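Side-chain contacts in protein interacting with Hsp90 1 (Saccharomyces cerevisiae, PDB 4CHH), which takes part in pre-rRNA processing, belongs to the R2TP complex and interacts with Hsp90, to which it recruits Tel2 in a phosphorylation-dependent manner: residues P83-Q87 with N88-I92; E133-V136 with E137-L140. All blocks are in the same frame, centred on the assembly; numbering follows the deposited sequence.

Contact 1: residues P83-Q87 with N88-I92; sequences PLIIQ and NEWEI
Leu-84 and Ile-85, in the last turn of helix 78-86, meet Trp-90 as the chain turns out of the helix. The side chains of Leu-84 and Trp-90 cross at about a right angle, and their closest touch is between the stems, CB of Leu-84 lying 3.6 Å from CB of Trp-90. Ile-85 takes the indole farther out: its CG1 branch, extended beyond CB, comes within 3.7 Å of Trp-90 CE3 and slants against the six-membered ring. With CG anti to the backbone N (chi1 -165°), Trp-90 carries its indole across the stem of Leu-84 and up to the CG1 branch of Ile-85. The CD2 methyl of Leu-84 packs 4.0 Å from Glu-89 CB.

Two backbone bonds set this geometry. Glu-89 N reaches back to Leu-84 O at 2.8 Å with a nearly straight N-H...O angle of 166°, whereas Asn-88 N bonds to Ile-85 O at 3.0 Å from well above the carbonyl plane. The positive phi of Asn-88 (61°) turns the chain so that both amides point into the last turn. A water extends the network by donating both to Ile-85 O and to Trp-90 O, the latter at 2.7 Å, so that Ile-85 O receives a second hydrogen bond.

Farther out, Trp-90 NE1 is held by Val-74 O, which fixes the indole from its pyrrole side, and the same ring touches Leu-131 of helix 129-147. Helix termination thus illustrates how backbone and side chains cooperate: a Schellman motif ends helix 78-86 and, with Leu-84 packed against the residues just beyond it, leads the chain of the PIH1 N-terminal domain toward strand 95-103.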
ATOM      1  N   PRO A  83       3.947 -13.629 -16.454  1.00 14.14           N
ATOM      2  CA  PRO A  83       3.255 -14.924 -16.454  1.00 13.58           C
ATOM      3  C   PRO A  83       3.072 -15.482 -15.030  1.00 16.93           C
ATOM      4  O   PRO A  83       2.014 -16.019 -14.741  1.00 17.23           O
ATOM      5  CB  PRO A  83       4.195 -15.802 -17.291  1.00 14.35           C
ATOM      6  CG  PRO A  83       4.843 -14.826 -18.239  1.00 18.26           C
ATOM      7  CD  PRO A  83       5.170 -13.707 -17.276  1.00 14.67           C
ATOM      8  N   LEU A  84       4.062 -15.296 -14.129  1.00 14.27           N
ATOM      9  CA  LEU A  84       3.964 -15.745 -12.721  1.00 14.29           C
ATOM     10  C   LEU A  84       2.872 -14.994 -11.959  1.00 16.48           C
ATOM     11  O   LEU A  84       2.202 -15.589 -11.115  1.00 13.16           O
ATOM     12  CB  LEU A  84       5.295 -15.589 -11.974  1.00 13.75           C
ATOM     13  CG  LEU A  84       6.427 -16.518 -12.366  1.00 17.13           C
ATOM     14  CD1 LEU A  84       7.694 -16.121 -11.637  1.00 17.02           C
ATOM     15  CD2 LEU A  84       6.063 -18.008 -12.090  1.00 19.71           C
ATOM     16  N   ILE A  85       2.673 -13.699 -12.288  1.00 14.42           N
ATOM     17  CA  ILE A  85       1.612 -12.897 -11.668  1.00 14.05           C
ATOM     18  C   ILE A  85       0.252 -13.476 -12.070  1.00 18.93           C
ATOM     19  O   ILE A  85      -0.584 -13.690 -11.199  1.00 19.73           O
ATOM     20  CB  ILE A  85       1.747 -11.399 -12.023  1.00 15.92           C
ATOM     21  CG1 ILE A  85       2.984 -10.796 -11.307  1.00 15.29           C
ATOM     22  CG2 ILE A  85       0.399 -10.617 -11.704  1.00 16.73           C
ATOM     23  CD1 ILE A  85       3.305  -9.284 -11.709  1.00 14.95           C
ATOM     24  N   ILE A  86       0.065 -13.796 -13.368  1.00 16.18           N
ATOM     25  CA  ILE A  86      -1.176 -14.411 -13.887  1.00 16.09           C
ATOM     26  C   ILE A  86      -1.393 -15.772 -13.186  1.00 18.93           C
ATOM     27  O   ILE A  86      -2.520 -16.103 -12.823  1.00 19.38           O
ATOM     28  CB  ILE A  86      -1.127 -14.537 -15.440  1.00 18.72           C
ATOM     29  CG1 ILE A  86      -1.281 -13.157 -16.106  1.00 18.99           C
ATOM     30  CG2 ILE A  86      -2.152 -15.574 -16.025  1.00 19.22           C
ATOM     31  CD1 ILE A  86      -0.590 -13.071 -17.486  1.00 23.37           C
ATOM     32  N   GLN A  87      -0.306 -16.500 -12.924  1.00 15.88           N
ATOM     33  CA  GLN A  87      -0.383 -17.817 -12.254  1.00 16.47           C
ATOM     34  C   GLN A  87      -0.549 -17.719 -10.727  1.00 21.34           C
ATOM     35  O   GLN A  87      -0.574 -18.770 -10.072  1.00 18.12           O
ATOM     36  CB  GLN A  87       0.872 -18.636 -12.558  1.00 17.59           C
ATOM     37  CG  GLN A  87       1.042 -19.034 -14.038  1.00 23.31           C
ATOM     38  CD  GLN A  87       2.449 -19.541 -14.319  1.00 39.51           C
ATOM     39  OE1 GLN A  87       3.181 -19.992 -13.428  1.00 36.95           O
ATOM     40  NE2 GLN A  87       2.891 -19.406 -15.550  1.00 35.75           N
ATOM     41  N   ASN A  88      -0.573 -16.464 -10.146  1.00 20.53           N
ATOM     42  CA  ASN A  88      -0.649 -16.207  -8.694  1.00 20.82           C
ATOM     43  C   ASN A  88       0.552 -16.801  -7.961  1.00 24.15           C
ATOM     44  O   ASN A  88       0.432 -17.233  -6.805  1.00 25.41           O
ATOM     45  CB  ASN A  88      -1.955 -16.750  -8.087  1.00 22.06           C
ATOM     46  CG  ASN A  88      -3.179 -16.036  -8.556  1.00 36.40           C
ATOM     47  OD1 ASN A  88      -3.233 -14.809  -8.609  1.00 35.46           O
ATOM     48  ND2 ASN A  88      -4.195 -16.794  -8.889  1.00 32.41           N
ATOM     49  N   GLU A  89       1.713 -16.795  -8.633  1.00 18.73           N
ATOM     50  CA  GLU A  89       2.944 -17.346  -8.079  1.00 18.54           C
ATOM     51  C   GLU A  89       3.965 -16.257  -7.758  1.00 20.91           C
ATOM     52  O   GLU A  89       5.035 -16.557  -7.223  1.00 20.99           O
ATOM     53  CB  GLU A  89       3.529 -18.381  -9.058  1.00 20.13           C
ATOM     54  CG  GLU A  89       2.863 -19.735  -8.904  1.00 33.59           C
ATOM     55  CD  GLU A  89       3.324 -20.784  -9.897  1.00 62.08           C
ATOM     56  OE1 GLU A  89       4.532 -21.115  -9.910  1.00 62.42           O
ATOM     57  OE2 GLU A  89       2.462 -21.300 -10.645  1.00 55.85           O
ATOM     58  N   TRP A  90       3.621 -14.979  -8.025  1.00 15.81           N
ATOM     59  CA  TRP A  90       4.532 -13.888  -7.727  1.00 14.26           C
ATOM     60  C   TRP A  90       3.739 -12.654  -7.321  1.00 18.02           C
ATOM     61  O   TRP A  90       2.750 -12.310  -7.963  1.00 15.69           O
ATOM     62  CB  TRP A  90       5.390 -13.584  -8.970  1.00 11.81           C
ATOM     63  CG  TRP A  90       6.604 -12.731  -8.758  1.00 12.30           C
ATOM     64  CD1 TRP A  90       7.897 -13.168  -8.711  1.00 14.92           C
ATOM     65  CD2 TRP A  90       6.669 -11.286  -8.779  1.00 12.03           C
ATOM     66  NE1 TRP A  90       8.753 -12.099  -8.599  1.00 14.47           N
ATOM     67  CE2 TRP A  90       8.027 -10.930  -8.645  1.00 15.88           C
ATOM     68  CE3 TRP A  90       5.702 -10.258  -8.856  1.00 12.96           C
ATOM     69  CZ2 TRP A  90       8.457  -9.591  -8.665  1.00 15.78           C
ATOM     70  CZ3 TRP A  90       6.122  -8.937  -8.841  1.00 15.03           C
ATOM     71  CH2 TRP A  90       7.485  -8.611  -8.750  1.00 16.02           C
ATOM     72  N   GLU A  91       4.236 -11.944  -6.305  1.00 16.10           N
ATOM     73  CA  GLU A  91       3.619 -10.709  -5.824  1.00 15.98           C
ATOM     74  C   GLU A  91       4.625  -9.869  -5.103  1.00 19.43           C
ATOM     75  O   GLU A  91       5.541 -10.401  -4.494  1.00 20.78           O
ATOM     76  CB  GLU A  91       2.455 -11.051  -4.867  1.00 17.83           C
ATOM     77  CG  GLU A  91       1.464  -9.914  -4.680  1.00 31.61           C
ATOM     78  CD  GLU A  91       0.041 -10.303  -4.332  1.00 49.35           C
ATOM     79  OE1 GLU A  91      -0.507 -11.222  -4.980  1.00 43.56           O
ATOM     80  OE2 GLU A  91      -0.557  -9.622  -3.469  1.00 47.17           O
ATOM     81  N   ILE A  92       4.446  -8.555  -5.127  1.00 16.17           N
ATOM     82  CA  ILE A  92       5.266  -7.665  -4.313  1.00 16.03           C
ATOM     83  C   ILE A  92       4.636  -7.713  -2.894  1.00 18.89           C
ATOM     84  O   ILE A  92       3.484  -7.294  -2.762  1.00 19.54           O
ATOM     85  CB  ILE A  92       5.343  -6.217  -4.888  1.00 18.84           C
ATOM     86  CG1 ILE A  92       6.181  -6.152  -6.176  1.00 18.99           C
ATOM     87  CG2 ILE A  92       5.861  -5.225  -3.820  1.00 18.19           C
ATOM     88  CD1 ILE A  92       6.273  -4.750  -6.865  1.00 17.69           C
TER
HETATM   89  O   HOH W   1       0.119 -12.812  -8.248  1.00 33.22           O
HETATM   90  O   HOH W   2      -3.689 -20.136  -9.618  1.00 41.45           O

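Contact 2: residues E133-V136 with E137-L140; sequences EILV and EWCL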
ATOM      1  N   GLU A 133       1.292  -0.254 -12.331  1.00 14.34           N
ATOM      2  CA  GLU A 133      -0.175  -0.363 -12.362  1.00 14.54           C
ATOM      3  C   GLU A 133      -0.677  -1.543 -11.528  1.00 15.87           C
ATOM      4  O   GLU A 133      -1.675  -1.417 -10.833  1.00 13.41           O
ATOM      5  CB  GLU A 133      -0.674  -0.567 -13.807  1.00 16.33           C
ATOM      6  CG  GLU A 133      -0.776   0.714 -14.616  1.00 33.33           C
ATOM      7  CD  GLU A 133      -0.610   0.515 -16.115  1.00 58.47           C
ATOM      8  OE1 GLU A 133      -0.798  -0.628 -16.599  1.00 51.18           O
ATOM      9  OE2 GLU A 133      -0.281   1.507 -16.805  1.00 52.79           O
ATOM     10  N   ILE A 134      -0.031  -2.711 -11.678  1.00 13.12           N
ATOM     11  CA  ILE A 134      -0.388  -3.915 -10.915  1.00 11.88           C
ATOM     12  C   ILE A 134      -0.122  -3.663  -9.403  1.00 14.36           C
ATOM     13  O   ILE A 134      -0.931  -4.068  -8.558  1.00 13.97           O
ATOM     14  CB  ILE A 134       0.424  -5.104 -11.480  1.00 14.52           C
ATOM     15  CG1 ILE A 134      -0.111  -5.526 -12.883  1.00 15.23           C
ATOM     16  CG2 ILE A 134       0.463  -6.287 -10.530  1.00 15.30           C
ATOM     17  CD1 ILE A 134       0.833  -6.515 -13.657  1.00 24.92           C
ATOM     18  N   LEU A 135       0.988  -2.977  -9.074  1.00 11.09           N
ATOM     19  CA  LEU A 135       1.305  -2.711  -7.669  1.00 11.94           C
ATOM     20  C   LEU A 135       0.206  -1.796  -7.057  1.00 16.16           C
ATOM     21  O   LEU A 135      -0.226  -2.022  -5.924  1.00 15.19           O
ATOM     22  CB  LEU A 135       2.736  -2.102  -7.544  1.00 12.41           C
ATOM     23  CG  LEU A 135       3.318  -1.725  -6.128  1.00 15.73           C
ATOM     24  CD1 LEU A 135       2.850  -0.350  -5.679  1.00 14.93           C
ATOM     25  CD2 LEU A 135       3.056  -2.814  -5.055  1.00 17.35           C
ATOM     26  N   VAL A 136      -0.244  -0.779  -7.813  1.00 14.77           N
ATOM     27  CA  VAL A 136      -1.304   0.140  -7.350  1.00 14.24           C
ATOM     28  C   VAL A 136      -2.593  -0.657  -7.038  1.00 16.45           C
ATOM     29  O   VAL A 136      -3.220  -0.404  -6.014  1.00 14.83           O
ATOM     30  CB  VAL A 136      -1.533   1.266  -8.396  1.00 17.51           C
ATOM     31  CG1 VAL A 136      -2.908   1.937  -8.227  1.00 16.85           C
ATOM     32  CG2 VAL A 136      -0.408   2.297  -8.302  1.00 17.28           C
ATOM     33  N   GLU A 137      -2.982  -1.607  -7.940  1.00 13.26           N
ATOM     34  CA  GLU A 137      -4.130  -2.481  -7.762  1.00 13.08           C
ATOM     35  C   GLU A 137      -3.974  -3.335  -6.482  1.00 15.66           C
ATOM     36  O   GLU A 137      -4.934  -3.444  -5.714  1.00 16.33           O
ATOM     37  CB  GLU A 137      -4.305  -3.386  -9.019  1.00 14.77           C
ATOM     38  CG  GLU A 137      -5.455  -4.394  -8.896  1.00 18.27           C
ATOM     39  CD  GLU A 137      -6.838  -3.823  -8.620  1.00 27.49           C
ATOM     40  OE1 GLU A 137      -7.125  -2.684  -9.052  1.00 23.09           O
ATOM     41  OE2 GLU A 137      -7.622  -4.500  -7.922  1.00 20.51           O
ATOM     42  N   TRP A 138      -2.762  -3.913  -6.244  1.00 13.11           N
ATOM     43  CA  TRP A 138      -2.451  -4.708  -5.038  1.00 13.07           C
ATOM     44  C   TRP A 138      -2.594  -3.892  -3.756  1.00 16.42           C
ATOM     45  O   TRP A 138      -3.069  -4.426  -2.748  1.00 14.42           O
ATOM     46  CB  TRP A 138      -1.046  -5.279  -5.103  1.00 12.68           C
ATOM     47  CG  TRP A 138      -0.907  -6.458  -6.025  1.00 13.87           C
ATOM     48  CD1 TRP A 138      -1.890  -7.332  -6.406  1.00 16.46           C
ATOM     49  CD2 TRP A 138       0.290  -6.890  -6.676  1.00 13.79           C
ATOM     50  NE1 TRP A 138      -1.383  -8.265  -7.280  1.00 14.91           N
ATOM     51  CE2 TRP A 138      -0.032  -8.056  -7.420  1.00 17.24           C
ATOM     52  CE3 TRP A 138       1.628  -6.458  -6.645  1.00 14.63           C
ATOM     53  CZ2 TRP A 138       0.929  -8.776  -8.135  1.00 16.13           C
ATOM     54  CZ3 TRP A 138       2.567  -7.136  -7.413  1.00 15.60           C
ATOM     55  CH2 TRP A 138       2.215  -8.274  -8.150  1.00 16.25           C
ATOM     56  N   CYS A 139      -2.179  -2.602  -3.798  1.00 11.49           N
ATOM     57  CA  CYS A 139      -2.315  -1.670  -2.671  1.00 12.60           C
ATOM     58  C   CYS A 139      -3.785  -1.407  -2.384  1.00 16.17           C
ATOM     59  O   CYS A 139      -4.183  -1.455  -1.228  1.00 16.57           O
ATOM     60  CB  CYS A 139      -1.552  -0.371  -2.929  1.00 12.86           C
ATOM     61  SG  CYS A 139       0.237  -0.567  -2.890  1.00 18.14           S
ATOM     62  N   LEU A 140      -4.606  -1.185  -3.431  1.00 13.49           N
ATOM     63  CA  LEU A 140      -6.039  -0.989  -3.263  1.00 13.68           C
ATOM     64  C   LEU A 140      -6.683  -2.237  -2.662  1.00 15.12           C
ATOM     65  O   LEU A 140      -7.456  -2.123  -1.723  1.00 12.08           O
ATOM     66  CB  LEU A 140      -6.718  -0.645  -4.601  1.00 14.15           C
ATOM     67  CG  LEU A 140      -6.364   0.722  -5.199  1.00 19.73           C
ATOM     68  CD1 LEU A 140      -6.585   0.726  -6.701  1.00 18.86           C
ATOM     69  CD2 LEU A 140      -7.123   1.840  -4.520  1.00 20.24           C
TER
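The indole of Trp-138 lies over the preceding helical turn, with Ile-134 on one face. CG2 of Ile-134 forms a CH-pi contact 3.5 Å from the centroid of the six-membered ring and only 13° off its normal; Ile-134 O lies over the same face. Glu-91, from the loop after helix 78-86, lays its CG on the opposite face. Leu-135 CD2 and Ile-94 also touch the ring. The ring reaches this place because CG sits beside the backbone N (chi1 -76°), swinging the indole back along Ile-134, which points the same way. A leucine here would probably leave Ile-134 CG2 and the Glu-91 chain without the flat surface that separates them, opening a gap between the helix and the loop.

Around the helix, CD1 of Leu-135 packs 3.8 Å from SG of Cys-139, and CG1 of Val-136 runs beside CD1 of Leu-140 at 4.2 Å. These four residues rest on strands 29-47 and 58-66, while Glu-137 OE1 forms a salt bridge with Arg-153. Successive i to i+4 bonds, such as Trp-138 N to Ile-134 O at 3.0 Å, space the pairs: an amphipathic alpha-helix laid on a mixed beta-sheet.

After strands 29-47 and 58-66, the chain enters helix 78-86, whose end is contact 1. Strands 95-103 and 109-118 and helix 119-127 then intervene before contact 2, within helix 129-147. The two are in series: neither encloses nor crosses the other, and each spans only a turn or so of chain, contact 1 closing a sharp turn at the helix end and contact 2 a regular helical turn. Their centres are 13 Å apart, yet they meet directly. Ile-85 CD1 approaches Trp-138 CH2 at 3.9 Å, and Ile-92 CG2 lies 3.9 Å from Leu-135 CD2. The two local contacts thus join helix 78-86 and its exit loop to the sheet-packed helix 129-147.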